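Local structure of uncharacterized NTF2-like protein (3F14) at residues A10-F13 and P19-Y22. The protein is of unknown function but adopts the NTF2-like fold of the SnoaL-like family, whose cone-shaped architecture often encloses a ligand-binding or catalytic pocket. Sequence-based numbering, arbitrary orientation.
Sequences AQHF and PAVY
Val21 reaches back from the loop after helix 2-14 and sets its two methyl groups against His12 and Phe13, neighbours near the end of that helix. This is the N-terminal helix of an NTF2-like fold, in which helices pack against a curved sheet, and the loop carries the chain on to strand 25-26. CG1 of Val21 lies 3.8 Å from CB of His12, while CG2 comes to 4.0 Å from CD2 of Phe13, at the ring's edge and near its plane. The two side chains of that second pair cross at about a right angle. Val21 places CG1 anti to its carbonyl carbon (chi1 -62°), which leaves CG2 between the backbone N and the carbonyl carbon, facing Phe13. On the Phe13 side, CG stands anti to the backbone N (chi1 -170°), a torsion that swings the ring so that its CD2 edge meets this methyl. On the more exposed flank, CB of Ala20 sits 3.7 Å from CD2 of the His12 imidazole, approaching the ring obliquely. No hydrogen bond links 10-13 to 19-22; the join is van der Waals packing, buried at Val21 and Phe13 and more open at Ala20.

Beyond this first shell, the Phe13 ring meets Trp31 edge-to-face and touches the ring of Phe18, and its side chain also touches Cys49 of helix 42-57. A bound Tris molecule, probably from the crystallisation liquor, hydrogen-bonds to the Phe13 carbonyl, consistent with a pocket beside this helix end. ND1 of His12 hydrogen-bonds to the carbonyl O of Ser8, one turn earlier in the helix, with CD2 left beside the Ala20 methyl.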
ATOM      1  N   ALA A  10       1.939  -2.292 -14.902  1.00 17.20           N
ATOM      2  CA  ALA A  10       2.187  -2.246 -13.455  1.00 19.17           C
ATOM      3  C   ALA A  10       3.228  -3.259 -13.070  1.00 17.83           C
ATOM      4  O   ALA A  10       4.109  -2.986 -12.251  1.00 18.27           O
ATOM      5  CB  ALA A  10       0.871  -2.477 -12.664  1.00 20.35           C
ATOM      6  N   GLN A  11       3.134  -4.480 -13.589  1.00 16.58           N
ATOM      7  CA  GLN A  11       4.142  -5.488 -13.306  1.00 17.70           C
ATOM      8  C   GLN A  11       5.540  -5.032 -13.680  1.00 17.50           C
ATOM      9  O   GLN A  11       6.465  -5.187 -12.890  1.00 17.93           O
ATOM     10  CB  GLN A  11       3.837  -6.779 -14.046  1.00 19.04           C
ATOM     11  CG  GLN A  11       2.639  -7.557 -13.511  1.00 18.35           C
ATOM     12  CD  GLN A  11       2.929  -8.282 -12.206  1.00 26.47           C
ATOM     13  OE1 GLN A  11       4.081  -8.596 -11.903  1.00 22.25           O
ATOM     14  NE2 GLN A  11       1.864  -8.586 -11.439  1.00 26.77           N
ATOM     15  N   HIS A  12       5.690  -4.455 -14.873  1.00 16.41           N
ATOM     16  CA  HIS A  12       6.995  -3.968 -15.306  1.00 17.26           C
ATOM     17  C   HIS A  12       7.513  -2.851 -14.436  1.00 16.63           C
ATOM     18  O   HIS A  12       8.638  -2.899 -13.967  1.00 17.21           O
ATOM     19  CB  HIS A  12       6.937  -3.470 -16.747  1.00 17.38           C
ATOM     20  CG  HIS A  12       7.026  -4.560 -17.762  1.00 21.68           C
ATOM     21  ND1 HIS A  12       5.917  -5.094 -18.388  1.00 30.00           N
ATOM     22  CD2 HIS A  12       8.103  -5.208 -18.262  1.00 23.24           C
ATOM     23  CE1 HIS A  12       6.314  -6.019 -19.254  1.00 27.00           C
ATOM     24  NE2 HIS A  12       7.634  -6.108 -19.195  1.00 25.63           N
ATOM     25  N   PHE A  13       6.682  -1.845 -14.127  1.00 15.29           N
ATOM     26  CA  PHE A  13       7.173  -0.748 -13.294  1.00 16.73           C
ATOM     27  C   PHE A  13       7.538  -1.241 -11.891  1.00 15.89           C
ATOM     28  O   PHE A  13       8.598  -0.903 -11.381  1.00 16.18           O
ATOM     29  CB  PHE A  13       6.136   0.403 -13.215  1.00 15.62           C
ATOM     30  CG  PHE A  13       6.692   1.667 -12.558  1.00 14.23           C
ATOM     31  CD1 PHE A  13       6.745   1.822 -11.193  1.00 15.52           C
ATOM     32  CD2 PHE A  13       7.184   2.702 -13.371  1.00 14.06           C
ATOM     33  CE1 PHE A  13       7.306   2.946 -10.624  1.00 16.08           C
ATOM     34  CE2 PHE A  13       7.708   3.836 -12.818  1.00 16.52           C
ATOM     35  CZ  PHE A  13       7.807   3.959 -11.442  1.00 16.65           C
ATOM     36  N   PRO A  19      12.030   1.381 -18.061  1.00 16.45           N
ATOM     37  CA  PRO A  19      12.080   1.734 -19.504  1.00 18.37           C
ATOM     38  C   PRO A  19      11.016   1.042 -20.344  1.00 19.85           C
ATOM     39  O   PRO A  19      10.630   1.585 -21.361  1.00 19.90           O
ATOM     40  CB  PRO A  19      13.498   1.344 -19.913  1.00 19.11           C
ATOM     41  CG  PRO A  19      14.265   1.414 -18.649  1.00 22.15           C
ATOM     42  CD  PRO A  19      13.351   0.921 -17.595  1.00 19.79           C
ATOM     43  N   ALA A  20      10.543  -0.128 -19.941  1.00 19.58           N
ATOM     44  CA  ALA A  20       9.470  -0.819 -20.678  1.00 19.88           C
ATOM     45  C   ALA A  20       8.159  -0.054 -20.678  1.00 22.04           C
ATOM     46  O   ALA A  20       7.298  -0.330 -21.512  1.00 22.34           O
ATOM     47  CB  ALA A  20       9.246  -2.256 -20.114  1.00 20.19           C
ATOM     48  N   VAL A  21       7.983   0.906 -19.767  1.00 17.49           N
ATOM     49  CA  VAL A  21       6.687   1.584 -19.671  1.00 18.93           C
ATOM     50  C   VAL A  21       6.744   3.102 -19.772  1.00 16.96           C
ATOM     51  O   VAL A  21       5.707   3.767 -19.642  1.00 18.14           O
ATOM     52  CB  VAL A  21       5.895   1.138 -18.396  1.00 20.93           C
ATOM     53  CG1 VAL A  21       5.594  -0.350 -18.469  1.00 22.25           C
ATOM     54  CG2 VAL A  21       6.669   1.438 -17.142  1.00 19.66           C
ATOM     55  N   TYR A  22       7.917   3.678 -20.039  1.00 18.63           N
ATOM     56  CA  TYR A  22       7.975   5.142 -20.228  1.00 18.82           C
ATOM     57  C   TYR A  22       6.977   5.663 -21.276  1.00 20.19           C
ATOM     58  O   TYR A  22       6.382   6.734 -21.080  1.00 19.37           O
ATOM     59  CB  TYR A  22       9.374   5.582 -20.646  1.00 16.17           C
ATOM     60  CG  TYR A  22      10.465   5.390 -19.622  1.00 19.36           C
ATOM     61  CD1 TYR A  22      10.192   5.334 -18.272  1.00 17.66           C
ATOM     62  CD2 TYR A  22      11.794   5.334 -20.033  1.00 16.42           C
ATOM     63  CE1 TYR A  22      11.219   5.142 -17.367  1.00 17.63           C
ATOM     64  CE2 TYR A  22      12.817   5.170 -19.126  1.00 16.57           C
ATOM     65  CZ  TYR A  22      12.503   5.065 -17.795  1.00 15.27           C
ATOM     66  OH  TYR A  22      13.501   4.891 -16.885  1.00 18.17           O
TER